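Local coordinates for DNA processing protein DprA (Streptococcus pneumoniae, PDB 3UQZ) that binds single-stranded DNA, protects it from nucleases and helps load the RecA recombinase onto it during transformation, at residues K10-G15 / R55-D61; K127-L132 / T271-L277. One frame throughout, in Å; residues are numbered along the deposited sequence.

Contact 1 (K10-G15 / R55-D61)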
loop_
_atom_site.group_PDB
_atom_site.type_symbol
_atom_site.label_atom_id
_atom_site.label_comp_id
_atom_site.label_asym_id
_atom_site.label_seq_id
_atom_site.Cartn_x
_atom_site.Cartn_y
_atom_site.Cartn_z
ATOM N N LYS A 10 7.274 -14.690 43.556
ATOM C CA LYS A 10 8.157 -15.674 44.193
ATOM C C LYS A 10 8.385 -16.914 43.295
ATOM O O LYS A 10 9.502 -17.437 43.274
ATOM C CB LYS A 10 7.647 -16.053 45.590
ATOM C CG LYS A 10 8.700 -16.708 46.473
ATOM C CD LYS A 10 8.175 -16.978 47.868
ATOM C CE LYS A 10 9.145 -17.807 48.672
ATOM N NZ LYS A 10 8.568 -18.198 49.975
ATOM N N LEU A 11 7.354 -17.342 42.522
ATOM C CA LEU A 11 7.457 -18.470 41.575
ATOM C C LEU A 11 8.361 -18.120 40.387
ATOM O O LEU A 11 9.137 -18.960 39.944
ATOM C CB LEU A 11 6.071 -18.947 41.087
ATOM C CG LEU A 11 5.131 -19.584 42.124
ATOM C CD1 LEU A 11 3.784 -19.861 41.524
ATOM C CD2 LEU A 11 5.690 -20.876 42.667
ATOM N N LYS A 12 8.279 -16.869 39.893
ATOM C CA LYS A 12 9.125 -16.348 38.812
ATOM C C LYS A 12 10.586 -16.330 39.293
ATOM O O LYS A 12 11.479 -16.747 38.559
ATOM C CB LYS A 12 8.685 -14.928 38.399
ATOM C CG LYS A 12 7.772 -14.904 37.180
ATOM C CD LYS A 12 7.365 -13.510 36.738
ATOM C CE LYS A 12 6.968 -13.530 35.281
ATOM N NZ LYS A 12 6.130 -12.369 34.925
ATOM N N LYS A 13 10.809 -15.913 40.555
ATOM C CA LYS A 13 12.120 -15.863 41.209
ATOM C C LYS A 13 12.702 -17.250 41.521
ATOM O O LYS A 13 13.912 -17.371 41.713
ATOM C CB LYS A 13 12.049 -15.007 42.484
ATOM C CG LYS A 13 11.963 -13.520 42.192
ATOM C CD LYS A 13 13.347 -12.890 42.144
ATOM C CE LYS A 13 13.339 -11.605 41.374
ATOM N NZ LYS A 13 14.700 -11.021 41.296
ATOM N N SER A 14 11.848 -18.288 41.569
ATOM C CA SER A 14 12.261 -19.661 41.847
ATOM C C SER A 14 12.639 -20.390 40.559
ATOM O O SER A 14 13.130 -21.517 40.616
ATOM C CB SER A 14 11.158 -20.409 42.585
ATOM O OG SER A 14 10.766 -19.729 43.767
ATOM N N GLY A 15 12.404 -19.743 39.414
ATOM C CA GLY A 15 12.762 -20.266 38.103
ATOM C C GLY A 15 11.626 -20.668 37.189
ATOM O O GLY A 15 11.880 -21.225 36.118
ATOM N N ARG A 55 15.097 -23.906 45.247
ATOM C CA ARG A 55 15.181 -22.458 44.997
ATOM C C ARG A 55 14.094 -21.670 45.723
ATOM O O ARG A 55 14.401 -20.635 46.319
ATOM C CB ARG A 55 15.163 -22.161 43.491
ATOM C CG ARG A 55 16.465 -22.526 42.786
ATOM C CD ARG A 55 16.489 -22.057 41.350
ATOM N NE ARG A 55 16.348 -20.603 41.243
ATOM C CZ ARG A 55 16.324 -19.934 40.095
ATOM N NH1 ARG A 55 16.447 -20.579 38.941
ATOM N NH2 ARG A 55 16.179 -18.616 40.090
ATOM N N TYR A 56 12.845 -22.192 45.729
ATOM C CA TYR A 56 11.717 -21.572 46.428
ATOM C C TYR A 56 12.014 -21.441 47.936
ATOM O O TYR A 56 11.816 -20.371 48.515
ATOM C CB TYR A 56 10.416 -22.366 46.186
ATOM C CG TYR A 56 9.192 -21.749 46.833
ATOM C CD1 TYR A 56 8.332 -20.929 46.107
ATOM C CD2 TYR A 56 8.894 -21.987 48.175
ATOM C CE1 TYR A 56 7.205 -20.359 46.699
ATOM C CE2 TYR A 56 7.775 -21.415 48.779
ATOM C CZ TYR A 56 6.936 -20.600 48.038
ATOM O OH TYR A 56 5.846 -20.030 48.642
ATOM N N PHE A 57 12.505 -22.532 48.556
ATOM C CA PHE A 57 12.847 -22.574 49.979
ATOM C C PHE A 57 14.021 -21.684 50.364
ATOM O O PHE A 57 14.024 -21.155 51.481
ATOM C CB PHE A 57 13.058 -24.016 50.461
ATOM C CG PHE A 57 11.791 -24.835 50.479
ATOM C CD1 PHE A 57 10.675 -24.413 51.196
ATOM C CD2 PHE A 57 11.716 -26.041 49.804
ATOM C CE1 PHE A 57 9.498 -25.164 51.194
ATOM C CE2 PHE A 57 10.531 -26.779 49.792
ATOM C CZ PHE A 57 9.450 -26.360 50.521
ATOM N N GLN A 58 14.992 -21.487 49.441
ATOM C CA GLN A 58 16.166 -20.643 49.685
ATOM C C GLN A 58 15.857 -19.144 49.663
ATOM O O GLN A 58 16.676 -18.346 50.126
ATOM C CB GLN A 58 17.319 -21.005 48.739
ATOM C CG GLN A 58 17.938 -22.368 49.062
ATOM C CD GLN A 58 18.742 -22.960 47.936
ATOM O OE1 GLN A 58 18.767 -22.462 46.802
ATOM N NE2 GLN A 58 19.416 -24.063 48.228
ATOM N N ILE A 59 14.674 -18.759 49.148
ATOM C CA ILE A 59 14.253 -17.358 49.052
ATOM C C ILE A 59 14.030 -16.713 50.419
ATOM O O ILE A 59 13.257 -17.228 51.228
ATOM C CB ILE A 59 13.043 -17.182 48.073
ATOM C CG1 ILE A 59 13.503 -17.304 46.601
ATOM C CG2 ILE A 59 12.304 -15.853 48.303
ATOM C CD1 ILE A 59 12.427 -17.611 45.614
ATOM N N ASP A 60 14.715 -15.583 50.661
ATOM C CA ASP A 60 14.563 -14.781 51.872
ATOM C C ASP A 60 13.315 -13.912 51.659
ATOM O O ASP A 60 13.379 -12.888 50.973
ATOM C CB ASP A 60 15.829 -13.923 52.126
ATOM C CG ASP A 60 15.759 -12.893 53.257
ATOM O OD1 ASP A 60 14.845 -12.997 54.111
ATOM O OD2 ASP A 60 16.645 -12.007 53.310
ATOM N N ASP A 61 12.177 -14.354 52.218
ATOM C CA ASP A 61 10.874 -13.691 52.122
ATOM C C ASP A 61 10.870 -12.221 52.535
ATOM O O ASP A 61 10.142 -11.432 51.936
ATOM C CB ASP A 61 9.806 -14.466 52.900
ATOM C CG ASP A 61 9.436 -15.783 52.260
ATOM O OD1 ASP A 61 8.608 -15.775 51.330
ATOM O OD2 ASP A 61 9.976 -16.824 52.688
#
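Lys10 lies across one face of the Tyr56 ring and reaches past it to Asp61. With CG anti to the backbone N (chi1 -162°) and the chain extended beyond it, CD and CE are laid over the ring, at about a right angle to the tyrosine side chain. CE makes a CH-pi contact, 3.8 Å from the centroid of the Tyr56 ring and over its face. The ammonium NZ sits off-centre, in a cation-pi contact. NZ also forms a salt bridge with Asp61, 2.8 Å from OD1 on the syn side of the carboxylate. Asp61 OD1 has a second partner, the hydroxyl of Tyr6, while Tyr56 OH is hydrogen-bonded to Glu7. The lysine charge thus lies between a carboxylate and a ring.

Ile59 completes the packed part. Its CG2 lies 3.7 Å from Lys10 CE, and its CD1 lies against Ser14 OG and Lys10 O. That hydroxyl donates to Lys10 O in the preceding helical turn.

The exposed side is looser. Arg55, bent at chi3, lays its guanidinium beside the end of helix 5-13, with Ser14 O over one face. Its NH2 makes a weak, bent hydrogen bond to Lys13 O (3.1 Å, 120°). Gly15, with positive phi, ends that helix in a Schellman motif beside this arginine.

The contact joins the ends of helices 5-13 and 49-58 within the sterile alpha motif domain. Leu11 and Tyr56 also pack on helix 37-43, Leu11 touches helix 18-28, and Leu64 of helix 61-69 covers Lys10, Lys13 and Ile59.

Contact 2 (K127-L132 / T271-L277)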
loop_
_atom_site.group_PDB
_atom_site.type_symbol
_atom_site.label_atom_id
_atom_site.label_comp_id
_atom_site.label_asym_id
_atom_site.label_seq_id
_atom_site.Cartn_x
_atom_site.Cartn_y
_atom_site.Cartn_z
ATOM N N LYS A 127 1.102 13.070 12.246
ATOM C CA LYS A 127 -0.051 13.422 11.417
ATOM C C LYS A 127 -1.204 12.428 11.643
ATOM O O LYS A 127 -2.331 12.866 11.888
ATOM C CB LYS A 127 0.352 13.498 9.930
ATOM C CG LYS A 127 -0.748 13.995 8.989
ATOM C CD LYS A 127 -0.298 13.935 7.537
ATOM C CE LYS A 127 -1.381 14.308 6.551
ATOM N NZ LYS A 127 -2.292 13.167 6.280
ATOM N N VAL A 128 -0.917 11.106 11.581
ATOM C CA VAL A 128 -1.900 10.043 11.820
ATOM C C VAL A 128 -2.491 10.151 13.250
ATOM O O VAL A 128 -3.712 10.096 13.396
ATOM C CB VAL A 128 -1.353 8.623 11.491
ATOM C CG1 VAL A 128 -2.367 7.524 11.841
ATOM C CG2 VAL A 128 -0.946 8.525 10.023
ATOM N N ILE A 129 -1.641 10.357 14.279
ATOM C CA ILE A 129 -2.093 10.491 15.668
ATOM C C ILE A 129 -2.986 11.717 15.863
ATOM O O ILE A 129 -4.027 11.604 16.510
ATOM C CB ILE A 129 -0.928 10.381 16.688
ATOM C CG1 ILE A 129 -0.432 8.918 16.761
ATOM C CG2 ILE A 129 -1.321 10.918 18.096
ATOM C CD1 ILE A 129 0.865 8.745 17.418
ATOM N N GLN A 130 -2.608 12.872 15.272
ATOM C CA GLN A 130 -3.393 14.106 15.350
ATOM C C GLN A 130 -4.810 13.881 14.811
ATOM O O GLN A 130 -5.770 14.281 15.459
ATOM C CB GLN A 130 -2.686 15.250 14.616
ATOM C CG GLN A 130 -1.625 15.952 15.461
ATOM C CD GLN A 130 -0.583 16.720 14.660
ATOM O OE1 GLN A 130 -0.587 16.763 13.420
ATOM N NE2 GLN A 130 0.354 17.339 15.367
ATOM N N GLY A 131 -4.918 13.159 13.693
ATOM C CA GLY A 131 -6.178 12.795 13.049
ATOM C C GLY A 131 -7.053 11.838 13.838
ATOM O O GLY A 131 -8.235 11.694 13.518
ATOM N N LEU A 132 -6.490 11.165 14.872
ATOM C CA LEU A 132 -7.218 10.246 15.752
ATOM C C LEU A 132 -8.125 11.016 16.726
ATOM O O LEU A 132 -9.074 10.443 17.254
ATOM C CB LEU A 132 -6.273 9.296 16.514
ATOM C CG LEU A 132 -5.559 8.211 15.689
ATOM C CD1 LEU A 132 -4.531 7.501 16.529
ATOM C CD2 LEU A 132 -6.534 7.198 15.102
ATOM N N THR A 271 -3.421 6.725 5.599
ATOM C CA THR A 271 -2.861 8.040 5.233
ATOM C C THR A 271 -3.206 9.111 6.272
ATOM O O THR A 271 -2.594 10.181 6.282
ATOM C CB THR A 271 -3.324 8.468 3.817
ATOM O OG1 THR A 271 -4.726 8.720 3.831
ATOM C CG2 THR A 271 -3.004 7.427 2.747
ATOM N N SER A 272 -4.204 8.832 7.126
ATOM C CA SER A 272 -4.653 9.745 8.181
ATOM C C SER A 272 -5.210 8.962 9.382
ATOM O O SER A 272 -5.379 7.739 9.298
ATOM C CB SER A 272 -5.724 10.687 7.631
ATOM O OG SER A 272 -6.823 9.965 7.101
ATOM N N GLY A 273 -5.525 9.685 10.463
ATOM C CA GLY A 273 -6.158 9.137 11.655
ATOM C C GLY A 273 -7.572 8.699 11.345
ATOM O O GLY A 273 -8.061 7.720 11.915
ATOM N N GLN A 274 -8.219 9.401 10.397
ATOM C CA GLN A 274 -9.564 9.104 9.909
ATOM C C GLN A 274 -9.610 7.736 9.236
ATOM O O GLN A 274 -10.604 7.026 9.381
ATOM C CB GLN A 274 -10.032 10.191 8.946
ATOM C CG GLN A 274 -11.334 10.859 9.362
ATOM C CD GLN A 274 -11.602 12.053 8.478
ATOM O OE1 GLN A 274 -12.235 11.950 7.415
ATOM N NE2 GLN A 274 -11.107 13.216 8.890
ATOM N N ASP A 275 -8.526 7.353 8.531
ATOM C CA ASP A 275 -8.390 6.047 7.881
ATOM C C ASP A 275 -8.358 4.940 8.931
ATOM O O ASP A 275 -8.920 3.881 8.700
ATOM C CB ASP A 275 -7.111 5.990 7.019
ATOM C CG ASP A 275 -7.175 6.656 5.654
ATOM O OD1 ASP A 275 -8.279 7.072 5.241
ATOM O OD2 ASP A 275 -6.132 6.727 4.983
ATOM N N VAL A 276 -7.706 5.197 10.086
ATOM C CA VAL A 276 -7.596 4.269 11.222
ATOM C C VAL A 276 -8.967 4.133 11.885
ATOM O O VAL A 276 -9.469 3.019 12.031
ATOM C CB VAL A 276 -6.492 4.698 12.247
ATOM C CG1 VAL A 276 -6.434 3.740 13.445
ATOM C CG2 VAL A 276 -5.120 4.819 11.576
ATOM N N LEU A 277 -9.577 5.271 12.245
ATOM C CA LEU A 277 -10.885 5.338 12.893
ATOM C C LEU A 277 -11.972 4.664 12.078
ATOM O O LEU A 277 -12.834 3.996 12.656
ATOM C CB LEU A 277 -11.257 6.786 13.245
ATOM C CG LEU A 277 -10.363 7.481 14.273
ATOM C CD1 LEU A 277 -10.750 8.914 14.430
ATOM C CD2 LEU A 277 -10.404 6.787 15.629
#
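At chi1 -174° the Lys127 chain leaves beside its own carbonyl carbon and stays extended until chi4 (-82°), where a bend turns NZ toward Thr271 O. Leu132 has CG anti to its carbonyl carbon (chi1 -70°), and its CD2 comes over the start of the other helix. These groups join helix 119-130 to helix 273-279 at one end of the Rossmann-like fold.

The backbones are closest at two glycines. The CA atoms of Gly131 and Gly273 are 3.9 Å apart, and Val128 O lies 3.2 Å from Gly273 CA. Neither glycine has a side chain, and the main chains meet directly, CA of Gly273 lying against the carbonyl of Val128 and the main chain of Gly131.

Apolar side chains flank Gly131 in sequence, Val128 before it and Leu132 after it. Val128 CG1 meets Val276 CG2 at 3.9 Å, with the two side chains at about a right angle. Leu132 CD2 touches Val276 CB at 3.8 Å and also reaches Leu277 CD2. Leu277 CD1 packs on Leu132 O. Val128 and Val276 are buried, and they also touch Ile247 and Val270 respectively.

The polar part of the contact lies near the second subunit. Ile251 of that subunit packs on Lys127 and Val128, and its His260 packs on Thr271. Lys127 NZ donates to Thr271 O at 3.0 Å, slightly tilted from the carbonyl plane. Ser272 is the N-cap of helix 273-279, and its OG accepts a weak bond from Asp275 N. Asp275 in turn ties down Thr271: OD2 accepts from Thr271 N at 2.8 Å on its anti side, and from Thr271 OG1 above the carboxylate plane.

In the fold
Contact 1 closes before contact 2 opens along the chain. Their centres are 47 Å apart, on opposite sides of the chain's centre, and their nearest atoms are about 28 Å apart. Contact 1 belongs to the N-terminal sterile alpha motif domain and joins helices 5-13 and 49-58. Contact 2 joins helices 119-130 and 273-279 in the Rossmann-like part, close to strand 268-269 at one edge of the mixed sheet. They share no helix or strand. Contact 2 lies beside the second subunit, whereas no other chain of the assembly touches contact 1. If the pair of chains in the crystal is the dimer needed for RecA loading, its interface probably includes the end that carries contact 2.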